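Local coordinates for protein Apc35852 (Geobacillus stearothermophilus, PDB 1U9C) that is of unknown function but belongs to the DJ-1/PfpI family, whose relatives include chaperones and cysteine peptidases, at residues G52-L57 against A75-A80; D157-E162 against G188-F193; V114-A119 against T139-T144. All blocks are in the same frame, centred on the assembly; numbering follows the deposited sequence.

How the interactions relate
The three contacts are spread over one family domain, with a central, mostly parallel sheet flanked by helices, and each joins a loop to another element of the fold. Interaction 1 comes first along the chain, beside the sheet's edge strand 80-81; interaction 3 follows, on the crossover helix 109-120 between strands 92-95 and 124-127; interaction 2 comes last, tying helix 157-163 to the loop that leads into the opposite edge strand, 194-197. Their centres lie 26 to 29 Å apart and none touches another; the nearest atoms of interactions 1 and 3 are about 11 Å apart. Peripheral loops are thus fixed at three separate places around a shared core.

Interaction 1. Residues G52-L57 against A75-A80; sequences GGEVPL and ALKHTA
G53 and T79 face each other as a single antiparallel hydrogen-bonded pair, and backbone bonds dominate the contact. The amide N of G53 gives its hydrogen to T79 O at 2.9 Å, and T79 N returns one to G53 O at 3.0 Å. The same oxygen also accepts from the T79 side chain, with OG1 2.8 Å from G53 O and tilted 20° from the carbonyl plane, so one carbonyl is gripped twice by one residue. Further along, V55 N reaches L76 O at 2.9 Å, and E54 CA adds a CA-H...O contact to the same L76 O.

T79 can do this because its OG1 is tucked between the backbone N and carbonyl carbon (chi1 65°), where it also bonds to S49 OG at the end of strand 44-49. In the doubly wound fold of this family, these loops follow strand 44-49 and lead from helix 70-75 into edge strand 80-81, so the bridge ties the loop after strand 44-49 to the residue just ahead of the edge strand. A valine in place of T79 would probably leave G53 O with one donor fewer and S49 without its hydroxyl mate.

Apolar contacts lie next to the bridge. V55 CG2 meets T79 CG2 at 3.6 Å, the two side chains crossing at about a right angle, while L57 CD2 approaches L76 CD1 at 4.2 Å; L26 touches both of these leucines. The electrostatic component is looser: the extended E54 chain brings its OE2 to 4.5 Å from K77 NZ, opposite charges too far apart for a salt bridge.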
loop_
_atom_site.group_PDB
_atom_site.type_symbol
_atom_site.label_atom_id
_atom_site.label_comp_id
_atom_site.label_asym_id
_atom_site.label_seq_id
_atom_site.Cartn_x
_atom_site.Cartn_y
_atom_site.Cartn_z
ATOM N N GLY A 52 -15.447 0.584 0.580
ATOM C CA GLY A 52 -16.067 0.965 -0.656
ATOM C C GLY A 52 -16.462 2.420 -0.622
ATOM O O GLY A 52 -16.375 3.096 0.409
ATOM N N GLY A 53 -16.955 2.918 -1.744
ATOM C CA GLY A 53 -17.403 4.292 -1.789
ATOM C C GLY A 53 -16.332 5.331 -1.950
ATOM O O GLY A 53 -15.246 5.059 -2.488
ATOM N N GLU A 54 -16.624 6.534 -1.514
ATOM C CA GLU A 54 -15.760 7.671 -1.717
ATOM C C GLU A 54 -14.627 7.739 -0.706
ATOM O O GLU A 54 -14.906 7.863 0.495
ATOM C CB GLU A 54 -16.564 8.995 -1.687
ATOM C CG GLU A 54 -15.762 10.262 -1.868
ATOM C CD GLU A 54 -16.643 11.491 -2.113
ATOM O OE1 GLU A 54 -17.862 11.477 -1.801
ATOM O OE2 GLU A 54 -16.132 12.491 -2.646
ATOM N N VAL A 55 -13.385 7.631 -1.131
ATOM C CA VAL A 55 -12.232 7.530 -0.274
ATOM C C VAL A 55 -11.810 8.898 0.208
ATOM O O VAL A 55 -11.632 9.833 -0.588
ATOM C CB VAL A 55 -11.155 6.868 -1.055
ATOM C CG1 VAL A 55 -9.826 6.980 -0.391
ATOM C CG2 VAL A 55 -11.510 5.412 -1.284
ATOM N N PRO A 56 -11.576 9.090 1.493
ATOM C CA PRO A 56 -11.098 10.371 2.007
ATOM C C PRO A 56 -9.610 10.525 1.749
ATOM O O PRO A 56 -8.847 9.561 1.846
ATOM C CB PRO A 56 -11.343 10.244 3.525
ATOM C CG PRO A 56 -11.159 8.774 3.793
ATOM C CD PRO A 56 -11.730 8.068 2.549
ATOM N N LEU A 57 -9.190 11.740 1.425
ATOM C CA LEU A 57 -7.807 11.992 1.144
ATOM C C LEU A 57 -7.171 12.720 2.333
ATOM O O LEU A 57 -7.790 13.620 2.915
ATOM C CB LEU A 57 -7.698 12.870 -0.118
ATOM C CG LEU A 57 -8.367 12.238 -1.362
ATOM C CD1 LEU A 57 -8.251 13.157 -2.629
ATOM C CD2 LEU A 57 -7.761 10.830 -1.611
ATOM N N ALA A 75 -11.853 7.711 -9.925
ATOM C CA ALA A 75 -11.999 6.351 -9.477
ATOM C C ALA A 75 -12.183 6.235 -7.974
ATOM O O ALA A 75 -12.904 5.364 -7.497
ATOM C CB ALA A 75 -10.821 5.532 -9.949
ATOM N N LEU A 76 -11.504 7.105 -7.248
ATOM C CA LEU A 76 -11.566 7.053 -5.791
ATOM C C LEU A 76 -12.882 7.496 -5.242
ATOM O O LEU A 76 -13.143 7.287 -4.049
ATOM C CB LEU A 76 -10.482 7.956 -5.226
ATOM C CG LEU A 76 -9.082 7.443 -5.416
ATOM C CD1 LEU A 76 -8.083 8.525 -5.055
ATOM C CD2 LEU A 76 -8.839 6.158 -4.584
ATOM N N LYS A 77 -13.745 8.097 -6.047
ATOM C CA LYS A 77 -15.058 8.531 -5.555
ATOM C C LYS A 77 -16.068 7.375 -5.485
ATOM O O LYS A 77 -17.122 7.533 -4.844
ATOM C CB LYS A 77 -15.624 9.704 -6.422
ATOM C CG LYS A 77 -14.722 10.896 -6.453
ATOM C CD LYS A 77 -15.443 12.186 -6.834
ATOM C CE LYS A 77 -14.448 13.266 -7.137
ATOM N NZ LYS A 77 -13.484 13.563 -6.068
ATOM N N HIS A 78 -15.783 6.236 -6.105
ATOM C CA HIS A 78 -16.721 5.119 -6.186
ATOM C C HIS A 78 -15.997 3.793 -6.198
ATOM O O HIS A 78 -16.118 2.966 -7.080
ATOM C CB HIS A 78 -17.670 5.269 -7.414
ATOM C CG HIS A 78 -16.961 5.560 -8.693
ATOM N ND1 HIS A 78 -16.926 6.821 -9.259
ATOM C CD2 HIS A 78 -16.206 4.763 -9.483
ATOM C CE1 HIS A 78 -16.174 6.770 -10.350
ATOM N NE2 HIS A 78 -15.748 5.543 -10.527
ATOM N N THR A 79 -15.235 3.569 -5.116
ATOM C CA THR A 79 -14.448 2.336 -5.004
ATOM C C THR A 79 -15.306 1.126 -4.676
ATOM O O THR A 79 -16.359 1.245 -4.038
ATOM C CB THR A 79 -13.318 2.490 -3.975
ATOM O OG1 THR A 79 -13.876 2.667 -2.661
ATOM C CG2 THR A 79 -12.447 3.664 -4.285
ATOM N N ALA A 80 -14.796 -0.039 -5.028
ATOM C CA ALA A 80 -15.381 -1.307 -4.610
ATOM C C ALA A 80 -15.049 -1.578 -3.150
ATOM O O ALA A 80 -13.993 -1.200 -2.672
ATOM C CB ALA A 80 -14.855 -2.421 -5.479
#

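Interaction 2. Residues D157-E162 against G188-F193; sequences DEEERE and GKWTDF
E159 and E162, one turn apart on helix 157-163, both reach the tip of the 188-193 loop, each gripping it in its own way. The E159 side chain leaves with CG beside the backbone N (chi1 -78°) and then runs extended under the indole of W190. Its CG lies over the six-membered ring, 4.1 Å from the centroid and only 9° off the normal, a CH-pi contact, while OE2 continues across the same face to accept from W190 N at 2.9 Å. That bond is nearly straight and meets the carboxylate on its anti side. N205 also donates to OE2, and T156 holds OE1, so the group is fixed from several directions.

E162 instead swings CG anti to its backbone N (chi1 167°) and spreads its carboxylate between two neighbours. OE2 forms a salt bridge with K189 NZ at 2.7 Å, met on the syn side; OE1 takes the indole hydrogen of W190 NE1 at 3.2 Å, approached from above the carboxylate plane but at the edge of the ring. K189 extends fully beyond CG to get there.

K189 and W190 are the central residues of a type II turn running from G188 to T191, which puts the lysine and the indole within reach of the same helix. The turn is closed by G188 O, which accepts from both T191 N and T191 OG1. E158 lies near the lysine but is paired through OE1 with R186. With K189 and R186 set against E158 and E162, the acidic helix face is probably partly neutralised, while E159 is held by uncharged partners, N-H groups at OE2 and the T156 hydroxyl at OE1.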
loop_
_atom_site.group_PDB
_atom_site.type_symbol
_atom_site.label_atom_id
_atom_site.label_comp_id
_atom_site.label_asym_id
_atom_site.label_seq_id
_atom_site.Cartn_x
_atom_site.Cartn_y
_atom_site.Cartn_z
ATOM N N ASP A 157 10.568 5.221 11.133
ATOM C CA ASP A 157 10.313 5.778 12.456
ATOM C C ASP A 157 10.822 7.196 12.543
ATOM O O ASP A 157 10.200 8.022 13.191
ATOM C CB ASP A 157 10.970 4.974 13.542
ATOM C CG ASP A 157 10.404 3.586 13.686
ATOM O OD1 ASP A 157 9.339 3.265 13.117
ATOM O OD2 ASP A 157 10.996 2.745 14.412
ATOM N N GLU A 158 11.978 7.474 11.918
ATOM C CA GLU A 158 12.506 8.844 11.826
ATOM C C GLU A 158 11.575 9.808 11.107
ATOM O O GLU A 158 11.340 10.915 11.555
ATOM C CB GLU A 158 13.868 8.854 11.098
ATOM C CG GLU A 158 14.529 10.239 11.064
ATOM C CD GLU A 158 15.732 10.336 10.119
ATOM O OE1 GLU A 158 15.955 9.429 9.289
ATOM O OE2 GLU A 158 16.473 11.337 10.215
ATOM N N GLU A 159 11.021 9.374 9.979
ATOM C CA GLU A 159 10.050 10.180 9.255
ATOM C C GLU A 159 8.796 10.387 10.111
ATOM O O GLU A 159 8.288 11.491 10.169
ATOM C CB GLU A 159 9.682 9.542 7.916
ATOM C CG GLU A 159 10.739 9.758 6.835
ATOM C CD GLU A 159 10.680 8.771 5.671
ATOM O OE1 GLU A 159 10.479 7.555 5.910
ATOM O OE2 GLU A 159 10.913 9.195 4.516
ATOM N N GLU A 160 8.402 9.370 10.863
ATOM C CA GLU A 160 7.218 9.463 11.729
ATOM C C GLU A 160 7.427 10.427 12.893
ATOM O O GLU A 160 6.514 11.155 13.298
ATOM C CB GLU A 160 6.847 8.071 12.277
ATOM C CG GLU A 160 5.423 7.946 12.808
ATOM C CD GLU A 160 4.395 7.968 11.697
ATOM O OE1 GLU A 160 4.078 6.887 11.171
ATOM O OE2 GLU A 160 3.955 9.055 11.310
ATOM N N ARG A 161 8.613 10.391 13.490
ATOM C CA ARG A 161 8.944 11.332 14.559
ATOM C C ARG A 161 9.012 12.757 14.019
ATOM O O ARG A 161 8.603 13.679 14.692
ATOM C CB ARG A 161 10.280 10.983 15.214
ATOM C CG ARG A 161 10.261 9.717 16.075
ATOM C CD ARG A 161 11.516 9.537 16.894
ATOM N NE ARG A 161 12.698 9.693 16.057
ATOM C CZ ARG A 161 13.371 8.709 15.462
ATOM N NH1 ARG A 161 13.022 7.429 15.616
ATOM N NH2 ARG A 161 14.424 9.014 14.708
ATOM N N GLU A 162 9.541 12.932 12.810
ATOM C CA GLU A 162 9.633 14.262 12.225
ATOM C C GLU A 162 8.271 14.880 12.018
ATOM O O GLU A 162 8.054 16.039 12.356
ATOM C CB GLU A 162 10.430 14.269 10.918
ATOM C CG GLU A 162 10.261 15.588 10.154
ATOM C CD GLU A 162 11.435 15.963 9.276
ATOM O OE1 GLU A 162 11.182 16.412 8.136
ATOM O OE2 GLU A 162 12.596 15.817 9.712
ATOM N N GLY A 188 17.473 7.893 2.429
ATOM C CA GLY A 188 17.300 9.165 3.109
ATOM C C GLY A 188 15.840 9.497 3.326
ATOM O O GLY A 188 14.991 9.170 2.490
ATOM N N LYS A 189 15.526 10.144 4.447
ATOM C CA LYS A 189 14.151 10.576 4.669
ATOM C C LYS A 189 13.694 11.339 3.425
ATOM O O LYS A 189 14.454 12.082 2.822
ATOM C CB LYS A 189 13.997 11.422 5.949
ATOM C CG LYS A 189 14.914 12.627 6.096
ATOM C CD LYS A 189 14.485 13.466 7.284
ATOM C CE LYS A 189 15.514 14.495 7.649
ATOM N NZ LYS A 189 15.059 15.348 8.784
ATOM N N TRP A 190 12.456 11.111 3.022
ATOM C CA TRP A 190 11.830 11.829 1.904
ATOM C C TRP A 190 12.509 11.700 0.553
ATOM O O TRP A 190 12.293 12.548 -0.300
ATOM C CB TRP A 190 11.664 13.330 2.238
ATOM C CG TRP A 190 11.215 13.598 3.601
ATOM C CD1 TRP A 190 11.875 14.304 4.574
ATOM C CD2 TRP A 190 9.984 13.166 4.179
ATOM N NE1 TRP A 190 11.118 14.326 5.722
ATOM C CE2 TRP A 190 9.953 13.642 5.503
ATOM C CE3 TRP A 190 8.893 12.422 3.706
ATOM C CZ2 TRP A 190 8.883 13.387 6.360
ATOM C CZ3 TRP A 190 7.845 12.184 4.551
ATOM C CH2 TRP A 190 7.840 12.674 5.868
ATOM N N THR A 191 13.332 10.668 0.358
ATOM C CA THR A 191 13.877 10.362 -0.950
ATOM C C THR A 191 13.243 9.109 -1.545
ATOM O O THR A 191 12.721 8.265 -0.812
ATOM C CB THR A 191 15.411 10.124 -0.876
ATOM O OG1 THR A 191 15.705 8.977 -0.056
ATOM C CG2 THR A 191 16.115 11.268 -0.177
ATOM N N ASP A 192 13.317 8.989 -2.865
ATOM C CA ASP A 192 12.785 7.852 -3.577
ATOM C C ASP A 192 13.634 6.658 -3.222
ATOM O O ASP A 192 14.810 6.580 -3.574
ATOM C CB ASP A 192 12.766 8.118 -5.093
ATOM C CG ASP A 192 12.404 6.898 -5.908
ATOM O OD1 ASP A 192 11.898 5.909 -5.332
ATOM O OD2 ASP A 192 12.643 6.821 -7.134
ATOM N N PHE A 193 13.029 5.730 -2.527
ATOM C CA PHE A 193 13.626 4.479 -2.184
ATOM C C PHE A 193 12.579 3.374 -2.238
ATOM O O PHE A 193 11.567 3.409 -1.517
ATOM C CB PHE A 193 14.244 4.509 -0.780
ATOM C CG PHE A 193 14.949 3.234 -0.451
ATOM C CD1 PHE A 193 16.182 2.934 -1.047
ATOM C CD2 PHE A 193 14.376 2.308 0.379
ATOM C CE1 PHE A 193 16.803 1.740 -0.775
ATOM C CE2 PHE A 193 15.020 1.113 0.662
ATOM C CZ PHE A 193 16.230 0.826 0.076
#

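Interaction 3. Residues V114-A119 against T139-T144; sequences VLQQFA and TYKDGT
Q116 reaches from helix 109-120 to the carbonyl of T139, its NE2 donating to T139 O at 2.8 Å. The helix is the connection of a beta-alpha-beta crossover, joining the parallel strands 92-95 and 124-127 of the central sheet; the partner is an irregular loop further along, between strands 124-127 and 151-152. The bond lies close to the amide plane of Q116 but comes from above the plane of the carbonyl, 55° out of it. The side chain reaches the loop by running straight out, with CG anti to the backbone N (chi1 175°) and the chain extended beyond it, and its methylene groups pass alongside T139 O as well; CG is 3.1 Å from that oxygen. On the other side of the amide, Q116 OE1 rests against the bent K141 chain, 3.6 Å from CE.

One turn further on, A119 supplies the apolar share. Its CB meets Y140 CE1 at 3.7 Å, and I125 and I146 also touch this alanine.

A second layer of bonds holds the loop in the shape that presents these atoms. Y140 O, which opens a type I turn ending at G143, accepts from G143 N on one face and from T139 OG1 on the other. T144 O in turn receives Y140 N, closing the turn at its base, and G143 has a positive phi of 97° that suits a glycine. E120, at the end of the helix, hydrogen-bonds through OE1 to K141 N, fastening the turn to the helix once more. Within the turn, D142 makes an Asx turn with T144, just past its end: D142 OD1 accepts from T144 N at 3.1 Å and, on the same face, from T144 OG1 at 3.0 Å.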
loop_
_atom_site.group_PDB
_atom_site.type_symbol
_atom_site.label_atom_id
_atom_site.label_comp_id
_atom_site.label_asym_id
_atom_site.label_seq_id
_atom_site.Cartn_x
_atom_site.Cartn_y
_atom_site.Cartn_z
ATOM N N VAL A 114 -6.900 -11.805 2.085
ATOM C CA VAL A 114 -6.445 -11.507 0.750
ATOM C C VAL A 114 -4.943 -11.562 0.645
ATOM O O VAL A 114 -4.439 -12.247 -0.271
ATOM C CB VAL A 114 -7.032 -10.149 0.299
ATOM C CG1 VAL A 114 -6.413 -9.753 -0.994
ATOM C CG2 VAL A 114 -8.540 -10.250 0.128
ATOM N N LEU A 115 -4.179 -10.925 1.519
ATOM C CA LEU A 115 -2.728 -10.898 1.418
ATOM C C LEU A 115 -2.205 -12.328 1.611
ATOM O O LEU A 115 -1.257 -12.710 0.930
ATOM C CB LEU A 115 -2.129 -9.969 2.455
ATOM C CG LEU A 115 -2.308 -8.492 2.134
ATOM C CD1 LEU A 115 -2.049 -7.659 3.328
ATOM C CD2 LEU A 115 -1.416 -8.063 0.971
ATOM N N GLN A 116 -2.802 -13.089 2.508
ATOM C CA GLN A 116 -2.376 -14.493 2.673
ATOM C C GLN A 116 -2.487 -15.266 1.384
ATOM O O GLN A 116 -1.552 -16.028 0.998
ATOM C CB GLN A 116 -3.223 -15.154 3.745
ATOM C CG GLN A 116 -2.966 -16.683 3.936
ATOM C CD GLN A 116 -3.602 -17.238 5.159
ATOM O OE1 GLN A 116 -4.506 -18.083 5.093
ATOM N NE2 GLN A 116 -3.109 -16.821 6.300
ATOM N N GLN A 117 -3.602 -15.119 0.683
ATOM C CA GLN A 117 -3.757 -15.854 -0.559
ATOM C C GLN A 117 -2.792 -15.399 -1.632
ATOM O O GLN A 117 -2.221 -16.222 -2.393
ATOM C CB GLN A 117 -5.186 -15.760 -1.054
ATOM C CG GLN A 117 -6.126 -16.424 -0.152
ATOM C CD GLN A 117 -5.931 -17.944 -0.111
ATOM O OE1 GLN A 117 -5.931 -18.563 -1.160
ATOM N NE2 GLN A 117 -5.715 -18.486 1.048
ATOM N N PHE A 118 -2.611 -14.084 -1.783
ATOM C CA PHE A 118 -1.599 -13.602 -2.714
ATOM C C PHE A 118 -0.232 -14.198 -2.424
ATOM O O PHE A 118 0.483 -14.609 -3.346
ATOM C CB PHE A 118 -1.511 -12.057 -2.739
ATOM C CG PHE A 118 -2.519 -11.400 -3.681
ATOM C CD1 PHE A 118 -3.843 -11.317 -3.312
ATOM C CD2 PHE A 118 -2.140 -10.823 -4.829
ATOM C CE1 PHE A 118 -4.763 -10.647 -4.133
ATOM C CE2 PHE A 118 -3.071 -10.186 -5.675
ATOM C CZ PHE A 118 -4.365 -10.093 -5.280
ATOM N N ALA A 119 0.149 -14.237 -1.155
ATOM C CA ALA A 119 1.454 -14.769 -0.725
ATOM C C ALA A 119 1.529 -16.281 -1.031
ATOM O O ALA A 119 2.464 -16.777 -1.708
ATOM C CB ALA A 119 1.696 -14.470 0.736
ATOM N N THR A 139 -0.149 -13.372 7.256
ATOM C CA THR A 139 0.666 -14.594 7.382
ATOM C C THR A 139 0.331 -15.547 6.283
ATOM O O THR A 139 -0.709 -15.468 5.647
ATOM C CB THR A 139 0.419 -15.350 8.717
ATOM O OG1 THR A 139 -0.930 -15.836 8.757
ATOM C CG2 THR A 139 0.555 -14.474 9.995
ATOM N N TYR A 140 1.246 -16.491 6.059
ATOM C CA TYR A 140 0.958 -17.677 5.254
ATOM C C TYR A 140 -0.026 -18.533 6.046
ATOM O O TYR A 140 -0.258 -18.294 7.231
ATOM C CB TYR A 140 2.243 -18.482 4.983
ATOM C CG TYR A 140 3.150 -17.808 4.001
ATOM C CD1 TYR A 140 2.954 -17.990 2.657
ATOM C CD2 TYR A 140 4.199 -16.983 4.419
ATOM C CE1 TYR A 140 3.762 -17.345 1.721
ATOM C CE2 TYR A 140 5.009 -16.343 3.505
ATOM C CZ TYR A 140 4.784 -16.518 2.167
ATOM O OH TYR A 140 5.599 -15.910 1.271
ATOM N N LYS A 141 -0.621 -19.527 5.393
ATOM C CA LYS A 141 -1.586 -20.428 6.059
ATOM C C LYS A 141 -1.032 -21.042 7.334
ATOM O O LYS A 141 -1.765 -21.231 8.319
ATOM C CB LYS A 141 -1.989 -21.572 5.126
ATOM C CG LYS A 141 -3.321 -21.381 4.393
ATOM C CD LYS A 141 -4.453 -22.218 5.048
ATOM C CE LYS A 141 -5.157 -21.422 6.149
ATOM N NZ LYS A 141 -6.561 -21.871 6.416
ATOM N N ASP A 142 0.262 -21.335 7.315
ATOM C CA ASP A 142 0.919 -21.976 8.458
ATOM C C ASP A 142 1.292 -21.012 9.609
ATOM O O ASP A 142 1.897 -21.435 10.593
ATOM C CB ASP A 142 2.132 -22.793 7.984
ATOM C CG ASP A 142 3.335 -21.940 7.587
ATOM O OD1 ASP A 142 3.246 -20.698 7.564
ATOM O OD2 ASP A 142 4.427 -22.449 7.252
ATOM N N GLY A 143 0.956 -19.724 9.460
ATOM C CA GLY A 143 1.143 -18.732 10.527
ATOM C C GLY A 143 2.413 -17.897 10.434
ATOM O O GLY A 143 2.589 -16.936 11.203
ATOM N N THR A 144 3.295 -18.247 9.510
ATOM C CA THR A 144 4.544 -17.511 9.305
ATOM C C THR A 144 4.240 -16.105 8.776
ATOM O O THR A 144 3.549 -15.989 7.769
ATOM C CB THR A 144 5.408 -18.238 8.255
ATOM O OG1 THR A 144 5.775 -19.549 8.700
ATOM C CG2 THR A 144 6.742 -17.503 8.005
#